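Local coordinates for protein actinorhodin polyketide putative beta-ketoacyl synthase 2 (Streptomyces coelicolor A3, PDB 1TQY) that probably acts as the chain length factor partner of a beta-ketoacyl synthase in making the polyketide chain of the antibiotic actinorhodin, at residues 109-123 with 135-149. Sequence-based numbering, arbitrary orientation.
Sequences VTANACGGFDFTHRE and VSVYESFAWFYAVNT
Tyr145 O is gripped from two sources: a water donates to it at 2.7 Å, and Asn112 ND2 adds a weak bond. The same water reaches Thr110 OG1. With chi1 at -154°, the Asn112 amide reaches across so that ND2 meets Tyr145 O while OD1 accepts from Gly115 N, an Asx motif. A second water accepts from Tyr145 OH and donates to Cys114 O. At the closest backbone approach, Gly116 N donates to Trp143 O at 3.0 Å. Thr120 OG1 lies over one face of the Trp143 ring, offset toward the rim, and Thr120 CB comes within 3.6 Å of Trp143 CD1. Thr120 OG1 binds Glu139 OE2 at 2.8 Å through the syn lone pair. The other oxygen, Glu139 OE1, is buried without a polar partner, at the edge of the Phe119 ring and 3.3 Å from Phe119 CD1. Ala142 CB sits over one face of that ring, 3.7 Å from its centroid, a CH-pi contact. Farther along, Ser136 N donates to Glu123 OE1 at 2.8 Å from above the carboxylate plane, while Lys126 pairs with Glu123 OE2. The contact packs the strand-to-helix loop and helix 117-129 against the segment leading into helix 147-156, within the thiolase-like fold of the ketosynthase family.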
loop_
_atom_site.group_PDB
_atom_site.type_symbol
_atom_site.label_atom_id
_atom_site.label_comp_id
_atom_site.label_asym_id
_atom_site.label_seq_id
_atom_site.Cartn_x
_atom_site.Cartn_y
_atom_site.Cartn_z
ATOM N N VAL B 109 6.331 6.122 6.177
ATOM C CA VAL B 109 6.126 5.291 4.993
ATOM C C VAL B 109 6.541 3.851 5.281
ATOM O O VAL B 109 7.719 3.568 5.488
ATOM C CB VAL B 109 6.951 5.796 3.800
ATOM C CG1 VAL B 109 6.588 4.981 2.560
ATOM C CG2 VAL B 109 6.684 7.272 3.571
ATOM N N THR B 110 5.564 2.949 5.295
ATOM C CA THR B 110 5.837 1.540 5.558
ATOM C C THR B 110 5.319 0.639 4.471
ATOM O O THR B 110 4.491 1.044 3.661
ATOM C CB THR B 110 5.138 1.044 6.840
ATOM O OG1 THR B 110 3.718 1.184 6.679
ATOM C CG2 THR B 110 5.621 1.815 8.063
ATOM N N ALA B 111 5.817 -0.591 4.451
ATOM C CA ALA B 111 5.316 -1.574 3.499
ATOM C C ALA B 111 4.661 -2.641 4.386
ATOM O O ALA B 111 5.088 -2.850 5.520
ATOM C CB ALA B 111 6.459 -2.175 2.690
ATOM N N ASN B 112 3.618 -3.291 3.892
ATOM C CA ASN B 112 2.943 -4.332 4.666
ATOM C C ASN B 112 2.484 -5.405 3.684
ATOM O O ASN B 112 1.819 -5.104 2.698
ATOM C CB ASN B 112 1.732 -3.752 5.403
ATOM C CG ASN B 112 1.378 -4.539 6.642
ATOM O OD1 ASN B 112 1.439 -5.775 6.644
ATOM N ND2 ASN B 112 0.994 -3.833 7.707
ATOM N N ALA B 113 2.833 -6.655 3.937
ATOM C CA ALA B 113 2.447 -7.715 3.015
ATOM C C ALA B 113 1.219 -8.534 3.425
ATOM O O ALA B 113 0.332 -8.788 2.607
ATOM C CB ALA B 113 3.635 -8.641 2.796
ATOM N N CYS B 114 1.175 -8.943 4.692
ATOM C CA CYS B 114 0.092 -9.771 5.221
ATOM C C CYS B 114 -0.890 -9.006 6.081
ATOM O O CYS B 114 -2.009 -9.459 6.288
ATOM C CB CYS B 114 0.669 -10.896 6.079
ATOM S SG CYS B 114 2.024 -11.782 5.303
ATOM N N GLY B 115 -0.461 -7.857 6.595
ATOM C CA GLY B 115 -1.322 -7.080 7.467
ATOM C C GLY B 115 -1.442 -7.829 8.784
ATOM O O GLY B 115 -0.666 -8.752 9.047
ATOM N N GLY B 116 -2.415 -7.452 9.608
ATOM C CA GLY B 116 -2.596 -8.120 10.883
ATOM C C GLY B 116 -3.360 -9.410 10.702
ATOM O O GLY B 116 -4.492 -9.521 11.150
ATOM N N PHE B 117 -2.736 -10.399 10.062
ATOM C CA PHE B 117 -3.411 -11.656 9.793
ATOM C C PHE B 117 -3.792 -12.510 11.015
ATOM O O PHE B 117 -4.881 -13.069 11.030
ATOM C CB PHE B 117 -2.602 -12.490 8.796
ATOM C CG PHE B 117 -3.461 -13.347 7.906
ATOM C CD1 PHE B 117 -4.268 -12.766 6.935
ATOM C CD2 PHE B 117 -3.525 -14.723 8.090
ATOM C CE1 PHE B 117 -5.128 -13.536 6.162
ATOM C CE2 PHE B 117 -4.387 -15.502 7.318
ATOM C CZ PHE B 117 -5.191 -14.905 6.355
ATOM N N ASP B 118 -2.918 -12.626 12.019
ATOM C CA ASP B 118 -3.259 -13.404 13.201
ATOM C C ASP B 118 -4.543 -12.809 13.778
ATOM O O ASP B 118 -5.492 -13.521 14.102
ATOM C CB ASP B 118 -2.157 -13.334 14.261
ATOM C CG ASP B 118 -2.548 -14.055 15.554
ATOM O OD1 ASP B 118 -2.426 -15.293 15.625
ATOM O OD2 ASP B 118 -2.984 -13.377 16.493
ATOM N N PHE B 119 -4.568 -11.488 13.889
ATOM C CA PHE B 119 -5.728 -10.802 14.425
ATOM C C PHE B 119 -6.975 -11.057 13.588
ATOM O O PHE B 119 -8.020 -11.421 14.122
ATOM C CB PHE B 119 -5.468 -9.289 14.520
ATOM C CG PHE B 119 -6.462 -8.555 15.388
ATOM C CD1 PHE B 119 -7.765 -8.333 14.951
ATOM C CD2 PHE B 119 -6.100 -8.128 16.663
ATOM C CE1 PHE B 119 -8.699 -7.701 15.769
ATOM C CE2 PHE B 119 -7.028 -7.495 17.490
ATOM C CZ PHE B 119 -8.330 -7.282 17.039
ATOM N N THR B 120 -6.881 -10.889 12.275
ATOM C CA THR B 120 -8.072 -11.089 11.455
ATOM C C THR B 120 -8.566 -12.540 11.431
ATOM O O THR B 120 -9.769 -12.779 11.322
ATOM C CB THR B 120 -7.859 -10.558 9.999
ATOM O OG1 THR B 120 -9.132 -10.370 9.381
ATOM C CG2 THR B 120 -7.064 -11.548 9.149
ATOM N N HIS B 121 -7.649 -13.504 11.528
ATOM C CA HIS B 121 -8.046 -14.914 11.529
ATOM C C HIS B 121 -8.953 -15.172 12.738
ATOM O O HIS B 121 -10.022 -15.780 12.616
ATOM C CB HIS B 121 -6.815 -15.818 11.596
ATOM C CG HIS B 121 -7.125 -17.287 11.546
ATOM N ND1 HIS B 121 -6.156 -18.251 11.725
ATOM C CD2 HIS B 121 -8.291 -17.956 11.371
ATOM C CE1 HIS B 121 -6.711 -19.449 11.663
ATOM N NE2 HIS B 121 -8.004 -19.298 11.450
ATOM N N ARG B 122 -8.536 -14.696 13.905
ATOM C CA ARG B 122 -9.342 -14.883 15.111
ATOM C C ARG B 122 -10.706 -14.208 14.953
ATOM O O ARG B 122 -11.720 -14.716 15.443
ATOM C CB ARG B 122 -8.611 -14.314 16.339
ATOM C CG ARG B 122 -7.238 -14.924 16.559
ATOM C CD ARG B 122 -6.432 -14.182 17.596
ATOM N NE ARG B 122 -5.092 -14.745 17.691
ATOM C CZ ARG B 122 -4.827 -15.975 18.120
ATOM N NH1 ARG B 122 -5.814 -16.769 18.505
ATOM N NH2 ARG B 122 -3.579 -16.422 18.141
ATOM N N GLU B 123 -10.751 -13.069 14.266
ATOM C CA GLU B 123 -12.034 -12.381 14.089
ATOM C C GLU B 123 -12.926 -13.147 13.122
ATOM O O GLU B 123 -14.153 -13.144 13.260
ATOM C CB GLU B 123 -11.820 -10.935 13.613
ATOM C CG GLU B 123 -11.204 -10.006 14.671
ATOM C CD GLU B 123 -11.929 -10.059 16.021
ATOM O OE1 GLU B 123 -13.182 -10.127 16.029
ATOM O OE2 GLU B 123 -11.240 -10.012 17.073
ATOM N N VAL B 135 -17.459 -9.924 17.036
ATOM C CA VAL B 135 -16.322 -9.274 16.389
ATOM C C VAL B 135 -15.819 -8.051 17.138
ATOM O O VAL B 135 -16.590 -7.185 17.552
ATOM C CB VAL B 135 -16.640 -8.883 14.919
ATOM C CG1 VAL B 135 -15.506 -8.032 14.337
ATOM C CG2 VAL B 135 -16.808 -10.136 14.081
ATOM N N SER B 136 -14.503 -8.008 17.315
ATOM C CA SER B 136 -13.819 -6.927 18.017
ATOM C C SER B 136 -14.057 -5.541 17.439
ATOM O O SER B 136 -14.230 -5.371 16.229
ATOM C CB SER B 136 -12.319 -7.201 18.038
ATOM O OG SER B 136 -11.624 -6.064 18.506
ATOM N N VAL B 137 -14.043 -4.539 18.306
ATOM C CA VAL B 137 -14.239 -3.179 17.845
ATOM C C VAL B 137 -12.954 -2.682 17.169
ATOM O O VAL B 137 -12.937 -1.602 16.580
ATOM C CB VAL B 137 -14.629 -2.229 19.027
ATOM C CG1 VAL B 137 -16.024 -2.581 19.538
ATOM C CG2 VAL B 137 -13.611 -2.349 20.158
ATOM N N TYR B 138 -11.883 -3.480 17.246
ATOM C CA TYR B 138 -10.595 -3.123 16.632
ATOM C C TYR B 138 -10.352 -3.812 15.284
ATOM O O TYR B 138 -9.401 -3.479 14.575
ATOM C CB TYR B 138 -9.423 -3.479 17.552
ATOM C CG TYR B 138 -9.569 -2.952 18.948
ATOM C CD1 TYR B 138 -9.760 -1.585 19.180
ATOM C CD2 TYR B 138 -9.569 -3.825 20.041
ATOM C CE1 TYR B 138 -9.956 -1.097 20.465
ATOM C CE2 TYR B 138 -9.764 -3.353 21.336
ATOM C CZ TYR B 138 -9.962 -1.986 21.542
ATOM O OH TYR B 138 -10.190 -1.502 22.811
ATOM N N GLU B 139 -11.199 -4.772 14.931
ATOM C CA GLU B 139 -11.028 -5.487 13.667
ATOM C C GLU B 139 -11.027 -4.518 12.493
ATOM O O GLU B 139 -10.428 -4.792 11.453
ATOM C CB GLU B 139 -12.140 -6.522 13.484
ATOM C CG GLU B 139 -12.184 -7.190 12.114
ATOM C CD GLU B 139 -10.967 -8.063 11.790
ATOM O OE1 GLU B 139 -10.021 -8.173 12.596
ATOM O OE2 GLU B 139 -10.967 -8.657 10.696
ATOM N N SER B 140 -11.691 -3.379 12.677
ATOM C CA SER B 140 -11.798 -2.352 11.642
ATOM C C SER B 140 -10.468 -1.710 11.260
ATOM O O SER B 140 -10.345 -1.150 10.172
ATOM C CB SER B 140 -12.775 -1.258 12.087
ATOM O OG SER B 140 -12.369 -0.712 13.333
ATOM N N PHE B 141 -9.468 -1.789 12.131
ATOM C CA PHE B 141 -8.186 -1.180 11.796
ATOM C C PHE B 141 -6.949 -1.973 12.209
ATOM O O PHE B 141 -5.829 -1.547 11.935
ATOM C CB PHE B 141 -8.093 0.223 12.397
ATOM C CG PHE B 141 -8.078 0.237 13.901
ATOM C CD1 PHE B 141 -9.235 0.508 14.622
ATOM C CD2 PHE B 141 -6.903 -0.018 14.595
ATOM C CE1 PHE B 141 -9.225 0.523 16.014
ATOM C CE2 PHE B 141 -6.882 -0.007 15.990
ATOM C CZ PHE B 141 -8.046 0.267 16.697
ATOM N N ALA B 142 -7.138 -3.109 12.872
ATOM C CA ALA B 142 -6.003 -3.927 13.307
ATOM C C ALA B 142 -5.447 -4.791 12.186
ATOM O O ALA B 142 -4.301 -5.222 12.247
ATOM C CB ALA B 142 -6.413 -4.804 14.470
ATOM N N TRP B 143 -6.254 -5.030 11.159
ATOM C CA TRP B 143 -5.843 -5.871 10.039
ATOM C C TRP B 143 -5.361 -5.157 8.771
ATOM O O TRP B 143 -4.334 -5.535 8.216
ATOM C CB TRP B 143 -7.000 -6.793 9.651
ATOM C CG TRP B 143 -6.801 -7.481 8.321
ATOM C CD1 TRP B 143 -5.828 -8.389 8.008
ATOM C CD2 TRP B 143 -7.558 -7.273 7.121
ATOM N NE1 TRP B 143 -5.933 -8.755 6.686
ATOM C CE2 TRP B 143 -6.984 -8.085 6.119
ATOM C CE3 TRP B 143 -8.664 -6.476 6.794
ATOM C CZ2 TRP B 143 -7.475 -8.125 4.809
ATOM C CZ3 TRP B 143 -9.155 -6.515 5.491
ATOM C CH2 TRP B 143 -8.557 -7.337 4.514
ATOM N N PHE B 144 -6.108 -4.147 8.315
ATOM C CA PHE B 144 -5.783 -3.451 7.072
ATOM C C PHE B 144 -4.298 -3.121 6.905
ATOM O O PHE B 144 -3.565 -2.930 7.887
ATOM C CB PHE B 144 -6.728 -2.229 6.841
ATOM C CG PHE B 144 -6.340 -0.949 7.562
ATOM C CD1 PHE B 144 -5.858 -0.962 8.869
ATOM C CD2 PHE B 144 -6.526 0.289 6.930
ATOM C CE1 PHE B 144 -5.564 0.247 9.546
ATOM C CE2 PHE B 144 -6.240 1.500 7.588
ATOM C CZ PHE B 144 -5.757 1.481 8.899
ATOM N N TYR B 145 -3.852 -3.104 5.652
ATOM C CA TYR B 145 -2.444 -2.895 5.335
ATOM C C TYR B 145 -1.813 -1.605 5.827
ATOM O O TYR B 145 -0.625 -1.572 6.113
ATOM C CB TYR B 145 -2.256 -3.084 3.830
ATOM C CG TYR B 145 -2.804 -4.436 3.413
ATOM C CD1 TYR B 145 -2.114 -5.616 3.708
ATOM C CD2 TYR B 145 -4.093 -4.547 2.888
ATOM C CE1 TYR B 145 -2.702 -6.870 3.508
ATOM C CE2 TYR B 145 -4.691 -5.796 2.687
ATOM C CZ TYR B 145 -3.987 -6.951 3.008
ATOM O OH TYR B 145 -4.605 -8.173 2.881
ATOM N N ALA B 146 -2.608 -0.548 5.955
ATOM C CA ALA B 146 -2.084 0.725 6.432
ATOM C C ALA B 146 -1.836 0.761 7.942
ATOM O O ALA B 146 -1.176 1.675 8.428
ATOM C CB ALA B 146 -3.044 1.845 6.062
ATOM N N VAL B 147 -2.332 -0.233 8.673
ATOM C CA VAL B 147 -2.221 -0.233 10.132
ATOM C C VAL B 147 -0.919 0.260 10.756
ATOM O O VAL B 147 -0.946 1.159 11.598
ATOM C CB VAL B 147 -2.598 -1.632 10.756
ATOM C CG1 VAL B 147 -1.601 -2.722 10.328
ATOM C CG2 VAL B 147 -2.644 -1.514 12.274
ATOM N N ASN B 148 0.221 -0.277 10.338
ATOM C CA ASN B 148 1.475 0.156 10.940
ATOM C C ASN B 148 1.882 1.600 10.673
ATOM O O ASN B 148 2.610 2.204 11.464
ATOM C CB ASN B 148 2.590 -0.804 10.558
ATOM C CG ASN B 148 2.249 -2.217 10.934
ATOM O OD1 ASN B 148 1.630 -2.448 11.980
ATOM N ND2 ASN B 148 2.627 -3.172 10.095
ATOM N N THR B 149 1.417 2.170 9.571
ATOM C CA THR B 149 1.757 3.562 9.306
ATOM C C THR B 149 0.918 4.434 10.246
ATOM O O THR B 149 1.444 5.311 10.933
ATOM C CB THR B 149 1.489 3.943 7.834
ATOM O OG1 THR B 149 2.480 3.329 6.999
ATOM C CG2 THR B 149 1.559 5.445 7.648
HETATM O O HOH W 1 1.425 -0.371 7.483
HETATM O O HOH W 2 -3.719 -10.033 4.451
#